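Local coordinates for protein enoyl-CoA hydratase carB homologue (Streptomyces cattleya, PDB 5O34) that probably catalyses, like the crotonase-family enzyme CarB, the making of a carboxymethylproline precursor in the biosynthesis of the antibiotic thienamycin, at residues C183-F188 with A261-I266; W124-T129 with E269-H274; A56-S61 with V93-G98. All blocks are in the same frame, centred on the assembly; numbering follows the deposited sequence.

Interaction 1 (C183-F188 with A261-I266); sequences CNFGGF and AGLERI
Ile-266 pushes its CG2 methyl straight onto the face of the Phe-185 ring, and this is the tight part of the contact. The methyl carbon sits 3.6 Å from the ring centroid and only 6° off the ring normal, a CH-pi contact over the middle of the ring. The same CG2 also rests against Asn-184 CB at 3.7 Å, so a single branch of the isoleucine fills the corner formed by two successive residues at the start of helix 184-194. Leu-263 comes in across Phe-185 at about a right angle and sets its CD2 3.9 Å from ring atom CD2. Tyr-132 of helix 120-137 meets the Phe-185 ring edge-to-face, which ties a third helix into this corner. The segments lie on helix 184-194 and the long C-terminal helix 252-273 and run nearly antiparallel, their own short axes 10.3 Å apart at 157°. They lie in the helical part of the crotonase fold, close to the subunit interface: Asn-184 packs on Arg-254 of the second subunit, and the N-cap residue Cys-183 uses its backbone N to bond Thr-251 OG1 there. Toward Phe-188 the packing changes character. With CG anti to the backbone N (chi1 178°), this side chain reaches out over the neighbouring helix and lays its ring on bare main chain, CZ coming to 3.5 Å from Gly-262 CA. Since Gly-262 has no side chain, the ring can settle on the backbone itself. Phe-188 is partly exposed, and on this flank the side chains meet more loosely: its CB stands 4.3 Å from Ile-266 CD1. On the outer surface of the C-terminal helix, Glu-264 turns its carboxylate to Arg-267 in a salt bridge through OE2.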
# COMPACT_ATOMS: atom_id res chain seq x y z
N CYS A 183 11.64 14.13 -8.02
CA CYS A 183 11.41 12.69 -7.94
C CYS A 183 9.92 12.30 -7.99
O CYS A 183 9.43 11.54 -7.14
CB CYS A 183 12.12 12.08 -6.74
SG CYS A 183 12.36 10.30 -6.85
N ASN A 184 9.22 12.79 -9.02
CA ASN A 184 7.79 12.53 -9.26
C ASN A 184 7.54 11.06 -9.51
O ASN A 184 6.65 10.48 -8.89
CB ASN A 184 7.28 13.37 -10.44
CG ASN A 184 7.58 14.84 -10.32
OD1 ASN A 184 8.73 15.27 -10.41
ND2 ASN A 184 6.54 15.63 -10.09
N PHE A 185 8.32 10.47 -10.42
CA PHE A 185 8.23 9.07 -10.80
C PHE A 185 8.66 8.16 -9.66
O PHE A 185 7.94 7.21 -9.33
CB PHE A 185 9.05 8.80 -12.06
CG PHE A 185 8.34 9.15 -13.34
CD1 PHE A 185 8.77 10.21 -14.13
CD2 PHE A 185 7.22 8.43 -13.75
CE1 PHE A 185 8.11 10.53 -15.32
CE2 PHE A 185 6.57 8.75 -14.94
CZ PHE A 185 7.01 9.80 -15.72
N GLY A 186 9.78 8.48 -9.03
CA GLY A 186 10.32 7.73 -7.90
C GLY A 186 9.35 7.66 -6.75
O GLY A 186 9.12 6.59 -6.20
N GLY A 187 8.74 8.80 -6.43
CA GLY A 187 7.74 8.93 -5.39
C GLY A 187 6.53 8.07 -5.67
O GLY A 187 6.11 7.29 -4.81
N PHE A 188 5.99 8.15 -6.91
CA PHE A 188 4.84 7.33 -7.31
C PHE A 188 5.15 5.82 -7.30
O PHE A 188 4.38 5.04 -6.72
CB PHE A 188 4.31 7.76 -8.69
CG PHE A 188 3.17 6.88 -9.15
CD1 PHE A 188 1.88 7.08 -8.66
CD2 PHE A 188 3.39 5.81 -10.01
CE1 PHE A 188 0.84 6.23 -9.03
CE2 PHE A 188 2.35 4.97 -10.38
CZ PHE A 188 1.09 5.17 -9.87
N ALA A 261 -2.01 3.88 -15.50
CA ALA A 261 -2.77 5.14 -15.47
C ALA A 261 -2.07 6.18 -14.58
O ALA A 261 -2.04 7.37 -14.92
CB ALA A 261 -4.19 4.89 -14.97
N GLY A 262 -1.50 5.70 -13.48
CA GLY A 262 -0.75 6.51 -12.53
C GLY A 262 0.47 7.14 -13.15
O GLY A 262 0.71 8.34 -12.96
N LEU A 263 1.24 6.33 -13.92
CA LEU A 263 2.44 6.75 -14.65
C LEU A 263 2.10 7.78 -15.72
O LEU A 263 2.87 8.73 -15.91
CB LEU A 263 3.14 5.54 -15.30
CG LEU A 263 3.86 4.52 -14.39
CD1 LEU A 263 4.14 3.25 -15.14
CD2 LEU A 263 5.15 5.08 -13.82
N GLU A 264 0.95 7.61 -16.42
CA GLU A 264 0.47 8.52 -17.47
C GLU A 264 0.14 9.93 -16.95
O GLU A 264 0.38 10.91 -17.65
CB GLU A 264 -0.73 7.94 -18.23
CG GLU A 264 -0.39 6.81 -19.20
CD GLU A 264 0.43 7.13 -20.44
OE1 GLU A 264 0.62 6.19 -21.26
OE2 GLU A 264 0.90 8.28 -20.61
N ARG A 265 -0.41 10.03 -15.73
CA ARG A 265 -0.73 11.32 -15.11
C ARG A 265 0.54 12.09 -14.70
O ARG A 265 0.50 13.32 -14.66
CB ARG A 265 -1.64 11.12 -13.90
CG ARG A 265 -3.12 11.18 -14.26
CD ARG A 265 -4.00 11.16 -13.03
NE ARG A 265 -3.87 9.89 -12.31
CZ ARG A 265 -4.66 8.84 -12.49
NH1 ARG A 265 -5.67 8.90 -13.34
NH2 ARG A 265 -4.45 7.73 -11.80
N ILE A 266 1.65 11.38 -14.42
CA ILE A 266 2.94 11.96 -14.02
C ILE A 266 3.61 12.73 -15.17
O ILE A 266 4.32 13.69 -14.89
CB ILE A 266 3.92 10.90 -13.38
CG1 ILE A 266 3.28 10.03 -12.26
CG2 ILE A 266 5.24 11.53 -12.87
CD1 ILE A 266 2.41 10.73 -11.20

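Interaction 2 (W124-T129 with E269-H274); sequences WIDDIT and EAKESH
Ile-125 fits against Ala-270, Lys-271 and His-274 where helix 120-137 meets the end of the C-terminal helix 252-273. Within this crotonase-fold domain the segments 124-129 and 269-273 run roughly antiparallel, at 144°, their axes 10.0 Å apart. Ile-125 meets a different partner at nearly every step outward. Its CB already touches the lysine, 4.0 Å from Lys-271 CG. The CG2 branch, anti to the backbone N, drives further in, to 3.7 Å from the same Lys-271 CG, and it also rests on the Ala-270 methyl. The other branch goes out through CG1, and its tip CD1 ends between Ala-270 CB and the imidazole, 3.9 Å from His-274 CD2. Beyond CG the lysine runs extended past the isoleucine, its aliphatic part serving as apolar packing while the ammonium reaches Asp-126. There Lys-271 NZ forms a salt bridge with Asp-126 OD1 at 3.2 Å, on the syn side but 34° out of the carboxylate plane, with a weak second bond to OD2. OD1 is shared, since Arg-267 NH1 makes a salt bridge to it as well; two positive groups would probably hold the aspartate firmly ionised. At the other end of the contact, Trp-124 turns the edge of its six-membered ring toward the face of His-274 in a T-shaped pair, with centroids 5.5 Å apart and planes at 73°. Ile-125 O takes two donors from one residue: Thr-129 N, and Thr-129 OG1, which comes from above the carbonyl plane at 2.7 Å.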
# COMPACT_ATOMS: atom_id res chain seq x y z
N TRP A 124 13.01 14.02 -22.76
CA TRP A 124 13.57 13.01 -21.85
C TRP A 124 12.40 12.34 -21.12
O TRP A 124 12.25 11.12 -21.22
CB TRP A 124 14.60 13.63 -20.86
CG TRP A 124 15.09 12.73 -19.74
CD1 TRP A 124 15.36 11.39 -19.82
CD2 TRP A 124 15.46 13.13 -18.41
NE1 TRP A 124 15.79 10.92 -18.60
CE2 TRP A 124 15.87 11.97 -17.72
CE3 TRP A 124 15.48 14.37 -17.73
CZ2 TRP A 124 16.29 12.00 -16.37
CZ3 TRP A 124 15.89 14.40 -16.40
CH2 TRP A 124 16.30 13.23 -15.74
N ILE A 125 11.52 13.16 -20.50
CA ILE A 125 10.32 12.74 -19.77
C ILE A 125 9.39 11.87 -20.64
O ILE A 125 8.99 10.80 -20.19
CB ILE A 125 9.60 13.98 -19.13
CG1 ILE A 125 10.49 14.71 -18.08
CG2 ILE A 125 8.22 13.64 -18.56
CD1 ILE A 125 11.12 13.84 -16.87
N ASP A 126 9.11 12.30 -21.88
CA ASP A 126 8.27 11.55 -22.82
C ASP A 126 8.81 10.15 -23.12
O ASP A 126 8.03 9.21 -23.18
CB ASP A 126 8.02 12.33 -24.12
CG ASP A 126 6.95 13.40 -24.01
OD1 ASP A 126 5.85 13.10 -23.48
OD2 ASP A 126 7.18 14.53 -24.51
N ASP A 127 10.15 10.00 -23.26
CA ASP A 127 10.76 8.68 -23.51
C ASP A 127 10.71 7.80 -22.26
O ASP A 127 10.39 6.61 -22.37
CB ASP A 127 12.20 8.82 -24.05
CG ASP A 127 12.28 9.43 -25.45
OD1 ASP A 127 11.35 9.19 -26.26
OD2 ASP A 127 13.28 10.13 -25.74
N ILE A 128 10.99 8.40 -21.07
CA ILE A 128 10.94 7.80 -19.73
C ILE A 128 9.55 7.24 -19.47
O ILE A 128 9.41 6.06 -19.11
CB ILE A 128 11.34 8.89 -18.67
CG1 ILE A 128 12.83 9.20 -18.78
CG2 ILE A 128 10.99 8.47 -17.23
CD1 ILE A 128 13.72 8.09 -18.27
N THR A 129 8.51 8.09 -19.68
CA THR A 129 7.11 7.75 -19.49
C THR A 129 6.71 6.62 -20.43
O THR A 129 6.08 5.67 -19.98
CB THR A 129 6.19 9.00 -19.62
OG1 THR A 129 6.73 10.08 -18.85
CG2 THR A 129 4.76 8.72 -19.17
N GLU A 269 3.26 16.48 -14.96
CA GLU A 269 3.79 16.86 -13.64
C GLU A 269 5.33 16.82 -13.58
O GLU A 269 5.95 17.79 -13.13
CB GLU A 269 3.20 15.96 -12.54
CG GLU A 269 1.76 16.27 -12.19
CD GLU A 269 1.00 15.22 -11.39
OE1 GLU A 269 1.63 14.25 -10.90
OE2 GLU A 269 -0.24 15.37 -11.26
N ALA A 270 5.94 15.71 -14.05
CA ALA A 270 7.40 15.49 -14.08
C ALA A 270 8.11 16.54 -14.94
O ALA A 270 9.22 16.95 -14.61
CB ALA A 270 7.71 14.10 -14.60
N LYS A 271 7.45 16.98 -16.03
CA LYS A 271 7.95 18.01 -16.94
C LYS A 271 8.17 19.34 -16.20
O LYS A 271 9.28 19.87 -16.23
CB LYS A 271 7.00 18.19 -18.14
CG LYS A 271 7.27 17.18 -19.24
CD LYS A 271 6.10 17.08 -20.21
CE LYS A 271 6.41 16.13 -21.33
NZ LYS A 271 5.27 16.03 -22.27
N GLU A 272 7.13 19.83 -15.50
CA GLU A 272 7.18 21.07 -14.71
C GLU A 272 8.27 21.01 -13.62
O GLU A 272 9.01 21.97 -13.44
CB GLU A 272 5.82 21.36 -14.06
CG GLU A 272 4.72 21.74 -15.04
CD GLU A 272 3.38 21.97 -14.38
OE1 GLU A 272 3.10 23.13 -14.00
OE2 GLU A 272 2.63 20.99 -14.22
N SER A 273 8.36 19.87 -12.91
CA SER A 273 9.30 19.63 -11.80
C SER A 273 10.79 19.59 -12.19
O SER A 273 11.62 20.11 -11.43
CB SER A 273 8.91 18.36 -11.06
OG SER A 273 7.82 18.57 -10.18
N HIS A 274 11.14 18.96 -13.33
CA HIS A 274 12.53 18.88 -13.79
C HIS A 274 12.96 20.13 -14.57
O HIS A 274 12.22 21.11 -14.68
CB HIS A 274 12.78 17.61 -14.61
CG HIS A 274 12.71 16.35 -13.80
ND1 HIS A 274 13.84 15.78 -13.25
CD2 HIS A 274 11.64 15.59 -13.47
CE1 HIS A 274 13.43 14.70 -12.61
NE2 HIS A 274 12.11 14.54 -12.71

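Interaction 3 (A56-S61 with V93-G98); sequences ALAEFS and VVLYGG
Ala-56 and Val-94 share one rung of the parallel beta ladder between strands 55-59 and 92-96. The strands are neighbours in the main sheet of the crotonase fold, joined by a beta-alpha-beta crossover through helix 71-86. Backbone hydrogen bonds come first. Val-94 N gives to Ala-56 O at 3.0 Å, and Ala-58 N gives to Val-94 O at 2.8 Å. Tyr-96 N then reaches Ala-58 O at 3.0 Å, and a weak bond of 3.4 Å from Phe-60 N to Tyr-96 O extends the pattern just past the regular strand. Alternate residues of each strand thus do the bonding. CA-H...O contacts back these bonds, as where Glu-59 CA approaches Tyr-96 O. Apolar contacts divide between the two faces of the sheet. On the face of Leu-57, Val-94 and Tyr-96, the Leu-57 CG lies anti to the backbone N (chi1 166°), which swings CD1 over the neighbouring strand to 3.5 Å from Tyr-96 CB; it touches Val-94 CG1 too. Helix 229-242 covers this side, with Ala-233 and Ala-237 against Val-94 and Leu-230 against Tyr-96. On the opposite face, Ala-58 CB lies 4.0 Å from Leu-95 CD2. Past the strand end, Phe-60 brings CZ against that same Leu-95 CD2 at 3.5 Å, while its ring edge points at Gly-97 CA. Leu-77 and Leu-80 of helix 71-86 pack over Phe-60 and Ala-58 here, and Phe-103 meets the Phe-60 ring edge-to-face. Beyond the strand, main chain packs on an aromatic face: at Gly-97 the chain bends toward the Tyr-96 side chain, so that Gly-98 N lies 3.6 Å above the Tyr-96 ring plane, over its centre.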
# COMPACT_ATOMS: atom_id res chain seq x y z
N ALA A 56 13.04 -14.92 -22.84
CA ALA A 56 13.83 -13.93 -23.55
C ALA A 56 14.62 -13.17 -22.49
O ALA A 56 14.02 -12.54 -21.61
CB ALA A 56 12.93 -12.99 -24.32
N LEU A 57 15.95 -13.28 -22.52
CA LEU A 57 16.84 -12.59 -21.59
C LEU A 57 17.33 -11.31 -22.25
O LEU A 57 18.07 -11.37 -23.23
CB LEU A 57 18.00 -13.50 -21.13
CG LEU A 57 19.22 -12.87 -20.41
CD1 LEU A 57 18.82 -12.13 -19.14
CD2 LEU A 57 20.22 -13.94 -20.03
N ALA A 58 16.88 -10.17 -21.73
CA ALA A 58 17.27 -8.84 -22.19
C ALA A 58 18.38 -8.35 -21.27
O ALA A 58 18.28 -8.48 -20.05
CB ALA A 58 16.08 -7.89 -22.14
N GLU A 59 19.47 -7.84 -21.86
CA GLU A 59 20.67 -7.42 -21.14
C GLU A 59 21.04 -5.98 -21.45
O GLU A 59 20.82 -5.52 -22.57
CB GLU A 59 21.82 -8.34 -21.56
CG GLU A 59 22.82 -8.69 -20.48
CD GLU A 59 23.89 -9.67 -20.94
OE1 GLU A 59 23.77 -10.21 -22.07
OE2 GLU A 59 24.84 -9.92 -20.16
N PHE A 60 21.64 -5.28 -20.47
CA PHE A 60 22.08 -3.90 -20.66
C PHE A 60 23.54 -3.90 -21.12
O PHE A 60 24.45 -4.20 -20.35
CB PHE A 60 21.87 -3.07 -19.38
CG PHE A 60 20.42 -2.89 -18.97
CD1 PHE A 60 19.55 -2.15 -19.76
CD2 PHE A 60 19.94 -3.44 -17.79
CE1 PHE A 60 18.21 -1.97 -19.38
CE2 PHE A 60 18.61 -3.25 -17.40
CZ PHE A 60 17.75 -2.52 -18.20
N SER A 61 23.74 -3.61 -22.42
CA SER A 61 25.06 -3.60 -23.04
C SER A 61 25.87 -2.33 -22.79
O SER A 61 25.32 -1.29 -22.43
CB SER A 61 24.96 -3.90 -24.54
OG SER A 61 24.42 -2.82 -25.28
N VAL A 93 9.88 -12.63 -19.72
CA VAL A 93 11.02 -11.74 -19.99
C VAL A 93 11.88 -11.60 -18.72
O VAL A 93 11.33 -11.44 -17.63
CB VAL A 93 10.55 -10.35 -20.48
CG1 VAL A 93 11.72 -9.45 -20.86
CG2 VAL A 93 9.55 -10.45 -21.63
N VAL A 94 13.22 -11.64 -18.87
CA VAL A 94 14.16 -11.45 -17.78
C VAL A 94 15.07 -10.28 -18.14
O VAL A 94 15.83 -10.36 -19.11
CB VAL A 94 14.98 -12.74 -17.42
CG1 VAL A 94 15.98 -12.47 -16.29
CG2 VAL A 94 14.06 -13.89 -17.05
N LEU A 95 14.97 -9.18 -17.38
CA LEU A 95 15.81 -7.99 -17.49
C LEU A 95 16.96 -8.20 -16.54
O LEU A 95 16.75 -8.46 -15.35
CB LEU A 95 15.03 -6.72 -17.11
CG LEU A 95 14.59 -5.82 -18.24
CD1 LEU A 95 13.81 -4.64 -17.69
CD2 LEU A 95 15.78 -5.33 -19.08
N TYR A 96 18.19 -8.14 -17.06
CA TYR A 96 19.39 -8.43 -16.30
C TYR A 96 20.49 -7.40 -16.54
O TYR A 96 20.77 -7.04 -17.69
CB TYR A 96 19.82 -9.86 -16.67
CG TYR A 96 21.08 -10.40 -16.02
CD1 TYR A 96 21.14 -10.60 -14.65
CD2 TYR A 96 22.14 -10.84 -16.79
CE1 TYR A 96 22.28 -11.13 -14.05
CE2 TYR A 96 23.28 -11.39 -16.21
CZ TYR A 96 23.35 -11.54 -14.84
OH TYR A 96 24.47 -12.07 -14.25
N GLY A 97 21.05 -6.90 -15.44
CA GLY A 97 22.10 -5.89 -15.45
C GLY A 97 23.48 -6.40 -15.82
O GLY A 97 24.30 -5.64 -16.34
N GLY A 98 23.73 -7.68 -15.55
CA GLY A 98 25.02 -8.32 -15.80
C GLY A 98 25.60 -8.95 -14.55
O GLY A 98 24.90 -9.11 -13.55

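In the fold
From the N terminus, interaction 3 closes first: strand 92-96 comes back beside strand 55-59 after helix 71-86, a short loop that builds part of the main sheet. Helix 120-137 then opens interaction 2 and helix 184-194 opens interaction 1. Both wait for the C-terminal helix 252-273, where 261-266 closes interaction 1 and 269-274 then closes interaction 2, so the first is nested inside the second. These two have centres about 9 Å apart and touch directly, as where Phe-185 packs on Ala-270; together they bind three helices beside the second subunit. Interaction 3 lies apart in the sheet, its centre about 24 Å from that of interaction 1.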